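Local coordinates for hypothetical protein Atu1540 (Agrobacterium tumefaciens str. C58, PDB 2HWJ), which is of unknown function but belongs by sequence to a family of putative ParB-like nucleases, at residues K34-T39 / S76-E81; R62-D67 / D97-V102; I109-F112 / L117-Q120; R137-A142 / D179-E184; G147-V152 / F159-F164. One frame throughout, in Å; residues are numbered along the deposited sequence.

Interactions 1 and 3 lie at the surface, on opposite sides of the chain's centre. Interactions 2 and 5 are buried, and interaction 4 is partly so. The surface contacts use arginine: a salt bridge within the chain in interaction 1, and in interaction 3 a side chain that turns to the second subunit. The buried contacts are aromatic, edge-to-face in interaction 2 and face-to-face in interaction 5. Interaction 4 is aliphatic. Helix 135-146 links interactions 4 and 5, because Ala140 O meets Tyr149 OH. Trp100 of interaction 2 packs on Ile109 of interaction 3, and Tyr110 of interaction 3 touches Phe159 of interaction 5.

Interaction 1: K34-T39 / S76-E81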
# COMPACT_ATOMS: atom_id res chain seq x y z
N LYS A 34 26.94 10.48 -16.96
CA LYS A 34 28.28 10.82 -16.45
C LYS A 34 28.71 9.74 -15.50
O LYS A 34 29.80 9.22 -15.67
CB LYS A 34 28.39 12.18 -15.72
CG LYS A 34 28.80 13.43 -16.57
CD LYS A 34 30.32 13.65 -16.87
CE LYS A 34 31.13 14.25 -15.69
NZ LYS A 34 30.34 15.10 -14.74
N GLU A 35 27.86 9.44 -14.52
CA GLU A 35 28.25 8.52 -13.43
C GLU A 35 28.82 7.28 -14.09
O GLU A 35 29.96 6.88 -13.81
CB GLU A 35 27.07 8.17 -12.47
CG GLU A 35 26.98 8.93 -11.07
CD GLU A 35 25.75 8.44 -10.12
OE1 GLU A 35 26.02 7.82 -9.06
OE2 GLU A 35 24.52 8.65 -10.43
N TRP A 36 28.03 6.73 -15.02
CA TRP A 36 28.37 5.53 -15.74
C TRP A 36 29.61 5.70 -16.59
O TRP A 36 30.45 4.82 -16.60
CB TRP A 36 27.20 5.10 -16.61
CG TRP A 36 27.60 4.07 -17.63
CD1 TRP A 36 28.08 4.31 -18.88
CD2 TRP A 36 27.56 2.64 -17.49
NE1 TRP A 36 28.35 3.13 -19.52
CE2 TRP A 36 28.03 2.09 -18.70
CE3 TRP A 36 27.18 1.78 -16.44
CZ2 TRP A 36 28.16 0.69 -18.91
CZ3 TRP A 36 27.30 0.36 -16.64
CH2 TRP A 36 27.78 -0.16 -17.88
N ARG A 37 29.71 6.80 -17.32
CA ARG A 37 30.83 7.01 -18.24
C ARG A 37 32.08 6.92 -17.36
O ARG A 37 33.16 6.50 -17.79
CB ARG A 37 30.70 8.35 -19.03
CG ARG A 37 31.36 8.37 -20.46
CD ARG A 37 30.61 9.26 -21.57
NE ARG A 37 30.58 10.70 -21.24
CZ ARG A 37 29.49 11.47 -21.05
NH1 ARG A 37 28.26 11.01 -21.23
NH2 ARG A 37 29.64 12.73 -20.69
N GLU A 38 31.88 7.23 -16.08
CA GLU A 38 32.96 7.31 -15.12
C GLU A 38 32.94 6.22 -14.04
O GLU A 38 33.30 6.49 -12.91
CB GLU A 38 32.98 8.70 -14.50
CG GLU A 38 33.77 9.70 -15.36
CD GLU A 38 33.29 11.16 -15.26
OE1 GLU A 38 32.75 11.56 -14.20
OE2 GLU A 38 33.48 11.90 -16.27
N THR A 39 32.51 5.01 -14.40
CA THR A 39 32.83 3.78 -13.63
C THR A 39 33.57 2.72 -14.52
O THR A 39 33.22 2.54 -15.69
CB THR A 39 31.61 3.19 -12.76
OG1 THR A 39 30.35 3.38 -13.42
CG2 THR A 39 31.52 3.89 -11.37
N SER A 76 21.33 3.37 -22.85
CA SER A 76 21.17 3.28 -24.27
C SER A 76 22.02 4.33 -25.00
O SER A 76 22.80 3.99 -25.91
CB SER A 76 19.74 3.49 -24.61
OG SER A 76 19.76 3.56 -25.99
N LYS A 77 21.89 5.59 -24.57
CA LYS A 77 22.78 6.62 -25.06
C LYS A 77 24.28 6.30 -24.84
O LYS A 77 25.12 6.76 -25.61
CB LYS A 77 22.42 7.99 -24.52
CG LYS A 77 21.09 8.49 -25.00
CD LYS A 77 20.95 10.01 -24.63
CE LYS A 77 19.65 10.71 -25.13
NZ LYS A 77 19.77 12.21 -24.99
N GLU A 78 24.64 5.49 -23.84
CA GLU A 78 26.09 5.17 -23.69
C GLU A 78 26.56 4.05 -24.58
O GLU A 78 27.69 3.63 -24.48
CB GLU A 78 26.45 4.82 -22.24
CG GLU A 78 26.76 6.01 -21.36
CD GLU A 78 27.76 7.02 -22.01
OE1 GLU A 78 27.35 8.21 -22.21
OE2 GLU A 78 28.94 6.64 -22.29
N GLY A 79 25.67 3.56 -25.44
CA GLY A 79 26.00 2.43 -26.32
C GLY A 79 25.85 1.05 -25.66
O GLY A 79 26.32 0.06 -26.20
N VAL A 80 25.19 0.95 -24.51
CA VAL A 80 25.09 -0.32 -23.88
C VAL A 80 23.96 -1.04 -24.58
O VAL A 80 22.93 -0.45 -24.73
CB VAL A 80 24.73 -0.16 -22.42
CG1 VAL A 80 24.45 -1.51 -21.85
CG2 VAL A 80 25.84 0.48 -21.66
N GLU A 81 24.16 -2.29 -25.01
CA GLU A 81 23.14 -3.07 -25.76
C GLU A 81 22.10 -3.82 -24.95
O GLU A 81 20.95 -3.84 -25.30
CB GLU A 81 23.81 -4.11 -26.66
CG GLU A 81 25.33 -4.30 -26.37
CD GLU A 81 26.07 -5.00 -27.55
OE1 GLU A 81 25.40 -5.83 -28.25
OE2 GLU A 81 27.27 -4.68 -27.79
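Arg37 and Glu78 form the polar half of this contact, with a salt bridge of 3.1 Å from Arg37 NH1 to Glu78 OE1. The N-H points almost straight at the oxygen, at 167°. OE1 lies in the guanidinium plane, at its edge. The nitrogen stands above the carboxylate plane, and the guanidinium and carboxylate planes are 38° apart. The arginine chain bends at chi2 and chi3 and brings its CD near Glu78 OE2, the two side chains crossing at about a right angle. Trp36 carries the apolar half. Its CD1 lies 3.3 Å from Glu78 CG, and the ring and the glutamate chain run past each other in opposite directions. Farther along the ring, Trp36 CZ2 meets Val80 CG2 at 3.6 Å. With CG of Trp36 anti to its backbone nitrogen (chi1 166°), the indole reaches across to the other segment.

In the second shell, Glu78 OE1 also has a salt bridge to Arg33, one turn back on the same helix as Arg37. Two arginines thus share one carboxylate oxygen, which probably keeps Glu78 ionised. Trp36 and Val80 pack on Leu75 of helix 69-77. Gly79 has positive phi and ends that helix in a Schellman motif. The contact joins the C-terminal ends of helices 26-37 and 69-77 at the surface of the putative ParB-like nuclease region, with Glu78 and Val80 on either side of the Schellman glycine.

Interaction 2: R62-D67 / D97-V102; sequences RAYLID and DEFWSV
Tyr64 and Trp100 mark the nearest approach of the two backbones, where the CA atoms are 10.8 Å apart. Tyr64 lies on the short strand 63-65, and Phe99 and Trp100 are neighbours on helix 96-105. No hydrogen bond crosses the contact, and three aromatic side chains span the distance.

Phe99 turns its edge to the face of Tyr64. Its CZ sits over the centre of the phenol ring, 3.7 Å from Tyr64 CD1. The ring centroids are 4.7 Å apart and the planes meet at 52°, so this edge-to-face pair is well short of perpendicular. Toward Trp100, Tyr64 gives the edge: its CE2 lies 3.8 Å from Trp100 CH2, and the planes are at 90° in an offset edge-to-face pair. Tyr64 is thus face to one partner and edge to the other. Phe99 reaches it with CG anti to the backbone nitrogen (chi1 174°). Phe99 CD2 also sits over the indole face.

Met103 of the same helix packs on Tyr64, and Glu98 forms a salt bridge with Arg168 of the second subunit. The three rings form an aromatic cluster that packs helix 96-105 onto strand 63-65, an outermost strand of the four-stranded mixed sheet within the chain.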
# COMPACT_ATOMS: atom_id res chain seq x y z
N ARG A 62 6.51 -9.31 -25.98
CA ARG A 62 7.24 -8.14 -25.73
C ARG A 62 7.38 -7.91 -24.22
O ARG A 62 6.53 -8.27 -23.42
CB ARG A 62 6.62 -7.02 -26.59
CG ARG A 62 6.75 -7.22 -28.15
CD ARG A 62 8.25 -7.41 -28.50
NE ARG A 62 8.71 -6.69 -29.69
CZ ARG A 62 9.30 -5.47 -29.73
NH1 ARG A 62 9.52 -4.71 -28.65
NH2 ARG A 62 9.66 -4.98 -30.91
N ALA A 63 8.51 -7.37 -23.82
CA ALA A 63 8.75 -6.95 -22.46
C ALA A 63 8.54 -5.44 -22.28
O ALA A 63 9.17 -4.64 -23.01
CB ALA A 63 10.14 -7.29 -22.10
N TYR A 64 7.72 -5.05 -21.29
CA TYR A 64 7.49 -3.61 -20.98
C TYR A 64 8.22 -3.15 -19.76
O TYR A 64 8.05 -3.77 -18.72
CB TYR A 64 5.97 -3.33 -20.78
CG TYR A 64 5.29 -3.48 -22.08
CD1 TYR A 64 5.17 -4.77 -22.67
CD2 TYR A 64 4.91 -2.33 -22.84
CE1 TYR A 64 4.61 -4.93 -23.96
CE2 TYR A 64 4.34 -2.48 -24.10
CZ TYR A 64 4.19 -3.80 -24.64
OH TYR A 64 3.66 -4.02 -25.86
N LEU A 65 9.02 -2.11 -19.87
CA LEU A 65 9.89 -1.59 -18.79
C LEU A 65 9.00 -0.89 -17.81
O LEU A 65 8.18 -0.06 -18.20
CB LEU A 65 10.82 -0.50 -19.36
CG LEU A 65 11.71 0.17 -18.34
CD1 LEU A 65 12.62 -0.85 -17.61
CD2 LEU A 65 12.56 1.29 -18.95
N ILE A 66 9.18 -1.15 -16.53
CA ILE A 66 8.22 -0.66 -15.51
C ILE A 66 8.83 0.44 -14.63
O ILE A 66 8.15 1.27 -14.04
CB ILE A 66 7.69 -1.88 -14.68
CG1 ILE A 66 6.51 -2.41 -15.42
CG2 ILE A 66 7.22 -1.54 -13.31
CD1 ILE A 66 5.93 -1.31 -16.16
N ASP A 67 10.14 0.48 -14.56
CA ASP A 67 10.70 1.54 -13.79
C ASP A 67 12.01 1.90 -14.40
O ASP A 67 12.49 1.16 -15.28
CB ASP A 67 10.96 1.02 -12.37
CG ASP A 67 10.84 2.10 -11.36
OD1 ASP A 67 10.52 3.25 -11.79
OD2 ASP A 67 11.05 1.82 -10.15
N ASP A 97 -5.32 -4.15 -26.55
CA ASP A 97 -6.31 -3.31 -26.03
C ASP A 97 -6.40 -3.58 -24.54
O ASP A 97 -6.23 -2.70 -23.69
CB ASP A 97 -7.60 -3.84 -26.69
CG ASP A 97 -8.38 -2.77 -27.35
OD1 ASP A 97 -8.05 -1.60 -27.03
OD2 ASP A 97 -9.30 -3.11 -28.16
N GLU A 98 -6.65 -4.86 -24.23
CA GLU A 98 -6.94 -5.21 -22.89
C GLU A 98 -5.66 -4.98 -22.05
O GLU A 98 -5.70 -4.41 -20.97
CB GLU A 98 -7.46 -6.63 -22.83
CG GLU A 98 -7.83 -6.98 -21.44
CD GLU A 98 -8.66 -8.21 -21.35
OE1 GLU A 98 -8.56 -9.10 -22.23
OE2 GLU A 98 -9.40 -8.33 -20.35
N PHE A 99 -4.53 -5.34 -22.61
CA PHE A 99 -3.33 -5.13 -21.96
C PHE A 99 -3.18 -3.70 -21.48
O PHE A 99 -2.90 -3.47 -20.32
CB PHE A 99 -2.24 -5.41 -22.95
CG PHE A 99 -0.89 -5.08 -22.44
CD1 PHE A 99 -0.30 -5.87 -21.50
CD2 PHE A 99 -0.21 -3.96 -22.90
CE1 PHE A 99 0.98 -5.59 -21.04
CE2 PHE A 99 1.13 -3.64 -22.42
CZ PHE A 99 1.71 -4.45 -21.49
N TRP A 100 -3.32 -2.72 -22.35
CA TRP A 100 -3.03 -1.37 -21.89
C TRP A 100 -3.95 -0.94 -20.80
O TRP A 100 -3.51 -0.32 -19.84
CB TRP A 100 -3.21 -0.39 -23.00
CG TRP A 100 -2.10 -0.38 -23.90
CD1 TRP A 100 -2.10 -0.80 -25.20
CD2 TRP A 100 -0.72 -0.05 -23.56
NE1 TRP A 100 -0.82 -0.73 -25.69
CE2 TRP A 100 0.04 -0.27 -24.72
CE3 TRP A 100 -0.07 0.35 -22.38
CZ2 TRP A 100 1.41 -0.00 -24.80
CZ3 TRP A 100 1.30 0.61 -22.43
CH2 TRP A 100 2.03 0.46 -23.66
N SER A 101 -5.23 -1.25 -20.96
CA SER A 101 -6.22 -1.10 -19.91
C SER A 101 -5.79 -1.70 -18.58
O SER A 101 -5.83 -1.03 -17.54
CB SER A 101 -7.54 -1.73 -20.36
OG SER A 101 -8.41 -1.88 -19.28
N VAL A 102 -5.36 -2.95 -18.59
CA VAL A 102 -5.00 -3.57 -17.34
C VAL A 102 -3.78 -2.84 -16.75
O VAL A 102 -3.78 -2.55 -15.51
CB VAL A 102 -4.80 -5.05 -17.51
CG1 VAL A 102 -3.97 -5.62 -16.46
CG2 VAL A 102 -6.13 -5.70 -17.48

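Interaction 3: I109-F112 / L117-Q120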
# COMPACT_ATOMS: atom_id res chain seq x y z
N ILE A 109 1.46 2.51 -16.19
CA ILE A 109 1.84 3.38 -17.32
C ILE A 109 1.69 4.80 -16.97
O ILE A 109 1.12 5.08 -16.01
CB ILE A 109 1.08 3.08 -18.56
CG1 ILE A 109 -0.40 3.32 -18.32
CG2 ILE A 109 1.45 1.66 -19.03
CD1 ILE A 109 -1.22 3.37 -19.54
N TYR A 110 2.26 5.71 -17.73
CA TYR A 110 2.17 7.09 -17.36
C TYR A 110 2.13 7.87 -18.64
O TYR A 110 3.13 8.41 -19.06
CB TYR A 110 3.35 7.52 -16.49
CG TYR A 110 3.17 8.89 -15.92
CD1 TYR A 110 3.97 9.98 -16.35
CD2 TYR A 110 2.13 9.15 -14.99
CE1 TYR A 110 3.80 11.29 -15.86
CE2 TYR A 110 1.95 10.44 -14.42
CZ TYR A 110 2.78 11.52 -14.89
OH TYR A 110 2.60 12.79 -14.33
N PRO A 111 0.98 7.87 -19.30
CA PRO A 111 0.88 8.45 -20.64
C PRO A 111 0.78 9.96 -20.58
O PRO A 111 -0.26 10.48 -20.90
CB PRO A 111 -0.44 7.93 -21.15
CG PRO A 111 -1.25 7.69 -19.93
CD PRO A 111 -0.29 7.32 -18.81
N PHE A 112 1.84 10.63 -20.11
CA PHE A 112 1.83 12.09 -20.08
C PHE A 112 3.03 12.65 -20.81
O PHE A 112 4.14 12.19 -20.61
CB PHE A 112 1.80 12.63 -18.67
CG PHE A 112 0.51 12.37 -17.95
CD1 PHE A 112 0.30 11.18 -17.30
CD2 PHE A 112 -0.46 13.33 -17.88
CE1 PHE A 112 -0.91 10.95 -16.62
CE2 PHE A 112 -1.65 13.12 -17.21
CZ PHE A 112 -1.86 11.97 -16.56
N LEU A 117 0.64 16.82 -20.53
CA LEU A 117 -0.68 16.45 -21.02
C LEU A 117 -0.96 14.94 -20.97
O LEU A 117 -0.18 14.15 -21.52
CB LEU A 117 -0.79 16.82 -22.51
CG LEU A 117 -1.67 17.95 -23.11
CD1 LEU A 117 -3.24 17.58 -23.04
CD2 LEU A 117 -1.26 19.46 -22.56
N ARG A 118 -2.10 14.53 -20.40
CA ARG A 118 -2.61 13.17 -20.64
C ARG A 118 -2.63 12.93 -22.15
O ARG A 118 -3.09 13.74 -22.93
CB ARG A 118 -4.02 13.02 -20.08
CG ARG A 118 -4.67 11.66 -20.25
CD ARG A 118 -5.55 11.20 -19.03
NE ARG A 118 -5.01 9.88 -18.72
CZ ARG A 118 -4.53 9.39 -17.58
NH1 ARG A 118 -4.59 10.01 -16.41
NH2 ARG A 118 -4.03 8.18 -17.63
N ARG A 119 -2.10 11.81 -22.57
CA ARG A 119 -2.13 11.44 -23.94
C ARG A 119 -2.59 9.98 -24.03
O ARG A 119 -2.63 9.24 -23.04
CB ARG A 119 -0.74 11.69 -24.48
CG ARG A 119 -0.52 13.09 -25.02
CD ARG A 119 -0.52 12.95 -26.52
NE ARG A 119 -0.71 14.20 -27.19
CZ ARG A 119 0.29 15.05 -27.46
NH1 ARG A 119 1.57 14.74 -27.12
NH2 ARG A 119 0.01 16.21 -28.07
N GLN A 120 -3.02 9.53 -25.18
CA GLN A 120 -3.44 8.13 -25.21
C GLN A 120 -2.35 7.08 -25.25
O GLN A 120 -1.19 7.38 -25.56
CB GLN A 120 -4.29 7.89 -26.37
CG GLN A 120 -5.61 8.38 -26.09
CD GLN A 120 -6.52 7.91 -27.16
OE1 GLN A 120 -7.67 7.50 -26.90
NE2 GLN A 120 -5.99 7.90 -28.40
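Pro111 O accepts the backbone N-H of Arg119 at 2.8 Å, the one hydrogen bond that crosses this contact. Arg118 CA adds a CA-H...O contact to the same oxygen at 3.6 Å. A second such contact runs the other way, from Phe112 CA to Leu117 O. With the hydrogen bond, these contacts make a single beta bridge between Phe112 and Arg118. Pro111 is the centre of an inverse gamma turn, closed by a bond from Phe112 N to Tyr110 O.

The side chains build on this bridge. Phe112 lies beside the Arg118 backbone and reaches on to its guanidinium group. Its CZ is 3.4 Å from Arg118 NH1, over one guanidinium face, and the two planes are 68° apart. Arg118 leaves the backbone with CG anti to its nitrogen (chi1 -180°) and then bends at chi2 and chi3. This brings Arg118 NH2 to 3.6 Å from Pro111 CG. The arginine and the proline lie side by side and point the same way.

The guanidinium has its strongest polar partner outside the loop. Its NH1 forms a salt bridge with Asp104 of the second subunit, close to where the Arg118 side chains of the two subunits approach each other. That carboxylate probably offsets the like charges. One backbone hydrogen bond and two CA-H...O contacts therefore hold the two ends of the loop together, while Pro111 and Phe112 pack against an arginine whose charge is used by Asp104 of the second subunit.

Interaction 4: R137-A142 / D179-E184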
# COMPACT_ATOMS: atom_id res chain seq x y z
N ARG A 137 10.36 17.35 -15.02
CA ARG A 137 10.70 16.12 -14.39
C ARG A 137 12.13 16.21 -13.78
O ARG A 137 12.36 15.66 -12.67
CB ARG A 137 10.55 14.99 -15.35
CG ARG A 137 10.95 13.68 -14.79
CD ARG A 137 10.11 13.33 -13.64
NE ARG A 137 10.52 12.06 -13.09
CZ ARG A 137 11.62 11.90 -12.36
NH1 ARG A 137 12.41 12.94 -12.11
NH2 ARG A 137 11.95 10.70 -11.90
N SER A 138 13.07 16.90 -14.46
CA SER A 138 14.45 16.96 -13.95
C SER A 138 14.51 17.84 -12.74
O SER A 138 15.25 17.57 -11.78
CB SER A 138 15.37 17.58 -14.94
OG SER A 138 15.51 16.78 -16.07
N LEU A 139 13.77 18.92 -12.82
CA LEU A 139 13.70 19.83 -11.70
C LEU A 139 13.15 19.11 -10.48
O LEU A 139 13.78 19.15 -9.44
CB LEU A 139 12.84 21.05 -12.03
CG LEU A 139 12.93 22.12 -10.94
CD1 LEU A 139 14.33 22.74 -10.82
CD2 LEU A 139 11.90 23.18 -11.10
N ALA A 140 11.99 18.43 -10.62
CA ALA A 140 11.42 17.67 -9.55
C ALA A 140 12.44 16.61 -9.02
O ALA A 140 12.57 16.42 -7.82
CB ALA A 140 10.13 17.06 -9.96
N GLY A 141 13.21 15.97 -9.88
CA GLY A 141 14.25 15.00 -9.38
C GLY A 141 15.24 15.73 -8.50
O GLY A 141 15.54 15.29 -7.37
N ALA A 142 15.69 16.89 -8.96
CA ALA A 142 16.85 17.51 -8.36
C ALA A 142 16.39 18.02 -7.04
O ALA A 142 17.15 17.97 -6.07
CB ALA A 142 17.32 18.61 -9.19
N ASP A 179 19.74 26.34 -11.38
CA ASP A 179 19.92 26.40 -9.94
C ASP A 179 19.02 27.44 -9.34
O ASP A 179 18.49 27.21 -8.26
CB ASP A 179 21.38 26.55 -9.56
CG ASP A 179 22.22 25.29 -9.90
OD1 ASP A 179 21.97 24.14 -9.36
OD2 ASP A 179 23.15 25.45 -10.73
N ASP A 180 18.77 28.53 -10.05
CA ASP A 180 17.75 29.47 -9.63
C ASP A 180 16.35 28.89 -9.76
O ASP A 180 15.46 29.25 -9.01
CB ASP A 180 17.81 30.75 -10.44
CG ASP A 180 19.09 31.45 -10.28
OD1 ASP A 180 19.84 31.13 -9.33
OD2 ASP A 180 19.36 32.34 -11.09
N ALA A 181 16.12 28.01 -10.73
CA ALA A 181 14.81 27.36 -10.77
C ALA A 181 14.70 26.40 -9.58
O ALA A 181 13.61 26.22 -9.04
CB ALA A 181 14.58 26.64 -12.07
N LEU A 182 15.83 25.83 -9.16
CA LEU A 182 15.83 24.84 -8.13
C LEU A 182 15.57 25.58 -6.85
O LEU A 182 14.77 25.15 -6.01
CB LEU A 182 17.22 24.20 -8.05
CG LEU A 182 17.34 22.77 -7.57
CD1 LEU A 182 18.73 22.49 -7.02
CD2 LEU A 182 16.24 22.42 -6.56
N ALA A 183 16.21 26.75 -6.74
CA ALA A 183 16.11 27.58 -5.53
C ALA A 183 14.67 28.01 -5.31
O ALA A 183 14.18 28.01 -4.19
CB ALA A 183 17.12 28.83 -5.57
N GLU A 184 13.98 28.33 -6.40
CA GLU A 184 12.57 28.63 -6.32
C GLU A 184 11.75 27.44 -5.85
O GLU A 184 10.91 27.60 -4.97
CB GLU A 184 12.04 29.19 -7.64
CG GLU A 184 12.03 30.69 -7.56
CD GLU A 184 10.78 31.37 -8.18
OE1 GLU A 184 9.70 30.70 -8.36
OE2 GLU A 184 10.91 32.62 -8.46
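Leu139 and Leu182 bury the most surface in this contact, a helix-helix packing between helices 135-146 and 178-189. The axes of the two short segments cross at -63° and pass 9.9 Å apart, with Leu139 and Leu182 as the nearest residues.

The CB of Leu139 does not aim straight at the other helix. The first torsion corrects for this: CG is anti to the backbone nitrogen (chi1 -171°), and from CG the two methyls extend to helix 178-189. CD1 does most of the touching. It lies over the main chain of Ala181 and Leu182, near Leu182 N and 3.7 Å from Leu182 CA. It also meets Ala181 CB at 4.1 Å. CD2 reaches the same turn more loosely, near Ala181 O.

Other residues continue the apolar surroundings. Leu139 also packs on Leu165, Ile169 and Phe178, and Ala181 packs on Leu173 and Leu174 of helix 171-176. No hydrogen bond crosses between the two segments; the contact is van der Waals packing. One turn after Leu139, Ala142 makes a wider apolar contact with the side chain of Leu182, its CB lying 4.5 Å from Leu182 CG.

Interaction 5: G147-V152 / F159-F164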
# COMPACT_ATOMS: atom_id res chain seq x y z
N GLY A 147 16.50 17.67 -0.96
CA GLY A 147 15.97 17.50 0.37
C GLY A 147 14.67 18.23 0.41
O GLY A 147 14.16 18.48 1.44
N GLY A 148 14.11 18.57 -0.73
CA GLY A 148 12.83 19.20 -0.73
C GLY A 148 11.62 18.34 -0.42
O GLY A 148 10.63 18.91 0.04
N TYR A 149 11.63 17.03 -0.69
CA TYR A 149 10.53 16.14 -0.24
C TYR A 149 11.08 14.75 -0.03
O TYR A 149 12.25 14.52 -0.34
CB TYR A 149 9.29 16.12 -1.15
CG TYR A 149 9.58 15.77 -2.60
CD1 TYR A 149 9.45 14.47 -3.08
CD2 TYR A 149 10.02 16.76 -3.50
CE1 TYR A 149 9.76 14.19 -4.44
CE2 TYR A 149 10.35 16.47 -4.79
CZ TYR A 149 10.21 15.22 -5.27
OH TYR A 149 10.55 15.01 -6.60
N ALA A 150 10.28 13.83 0.50
CA ALA A 150 10.76 12.49 0.72
C ALA A 150 10.28 11.52 -0.34
O ALA A 150 9.15 11.67 -0.81
CB ALA A 150 10.30 11.99 2.07
N LYS A 151 11.11 10.51 -0.66
CA LYS A 151 10.63 9.32 -1.39
C LYS A 151 9.43 8.75 -0.65
O LYS A 151 9.37 8.79 0.56
CB LYS A 151 11.71 8.24 -1.55
CG LYS A 151 12.97 8.69 -2.26
CD LYS A 151 13.71 7.56 -3.05
CE LYS A 151 15.28 7.71 -2.97
NZ LYS A 151 16.08 6.39 -2.89
N VAL A 152 8.47 8.23 -1.36
CA VAL A 152 7.27 7.75 -0.78
C VAL A 152 6.94 6.57 -1.71
O VAL A 152 7.51 6.47 -2.83
CB VAL A 152 6.25 8.94 -0.80
CG1 VAL A 152 4.83 8.51 -1.05
CG2 VAL A 152 6.30 9.70 0.50
N PHE A 159 6.50 12.92 -10.74
CA PHE A 159 5.70 13.56 -11.72
C PHE A 159 4.63 14.48 -11.12
O PHE A 159 4.25 15.48 -11.74
CB PHE A 159 5.17 12.54 -12.72
CG PHE A 159 6.12 12.29 -13.88
CD1 PHE A 159 6.74 11.05 -14.05
CD2 PHE A 159 6.44 13.33 -14.77
CE1 PHE A 159 7.63 10.84 -15.12
CE2 PHE A 159 7.33 13.13 -15.85
CZ PHE A 159 7.91 11.88 -16.03
N GLY A 160 4.22 14.19 -9.88
CA GLY A 160 3.33 15.06 -9.10
C GLY A 160 3.96 16.37 -8.73
O GLY A 160 3.37 17.45 -8.90
N TRP A 161 5.20 16.29 -8.30
CA TRP A 161 6.01 17.48 -8.02
C TRP A 161 6.31 18.27 -9.30
O TRP A 161 6.22 19.52 -9.30
CB TRP A 161 7.28 17.10 -7.27
CG TRP A 161 6.96 16.85 -5.82
CD1 TRP A 161 6.58 15.67 -5.24
CD2 TRP A 161 6.87 17.83 -4.79
NE1 TRP A 161 6.31 15.85 -3.94
CE2 TRP A 161 6.47 17.17 -3.62
CE3 TRP A 161 7.13 19.22 -4.74
CZ2 TRP A 161 6.33 17.81 -2.41
CZ3 TRP A 161 6.98 19.88 -3.52
CH2 TRP A 161 6.59 19.16 -2.36
N ALA A 162 6.63 17.56 -10.37
CA ALA A 162 6.87 18.24 -11.62
C ALA A 162 5.61 18.98 -12.11
O ALA A 162 5.69 20.09 -12.56
CB ALA A 162 7.38 17.27 -12.68
N ASP A 163 4.43 18.39 -11.98
CA ASP A 163 3.28 19.12 -12.38
C ASP A 163 3.06 20.39 -11.47
O ASP A 163 2.79 21.48 -11.94
CB ASP A 163 2.07 18.19 -12.49
CG ASP A 163 0.73 18.96 -12.43
OD1 ASP A 163 0.55 19.93 -13.24
OD2 ASP A 163 -0.16 18.64 -11.57
N PHE A 164 3.25 20.26 -10.17
CA PHE A 164 3.16 21.41 -9.28
C PHE A 164 4.11 22.52 -9.77
O PHE A 164 3.69 23.63 -10.03
CB PHE A 164 3.48 20.92 -7.87
CG PHE A 164 3.58 22.00 -6.82
CD1 PHE A 164 2.45 22.56 -6.27
CD2 PHE A 164 4.82 22.38 -6.30
CE1 PHE A 164 2.54 23.50 -5.28
CE2 PHE A 164 4.89 23.34 -5.30
CZ PHE A 164 3.76 23.89 -4.81
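Tyr149 and Trp161 stack face to face, and this one pair carries the contact. The phenol ring lies over the five-membered ring of the indole, with centroids 3.5 Å apart and planes only 2° from parallel. Tyr149 CG lies 3.5 Å from Trp161 NE1, and Tyr149 CE2 is 3.6 Å from Trp161 CG. The two side chains run in opposite directions, so Tyr149 CB comes near Trp161 CZ2 while the phenol oxygen ends near Trp161 CB. Tyr149 takes a chi1 of 55°, which turns its ring over the indole.

Both polar atoms of the stack are satisfied outside it. Tyr149 OH bonds to Ala140 O, and Trp161 NE1 bonds to Pro198 O. These bonds would limit the turning of each ring. The stack fastens the loop after helix 135-146 to the side of helix 157-166. That loop starts at Gly147, whose positive phi ends helix 135-146 in a Schellman motif. Leu143 of the same helix packs on both rings.

Away from the rings the two segments have little to do with each other. Ala150 turns its CB away from helix 157-166, and its side chain packs on Trp200 of the third subunit. Lys151 is exposed and lies against Glu204 of that subunit. On the helix, Asp163 forms a salt bridge with Arg167 of its own chain and a hydrogen bond with Ser101 of the second subunit.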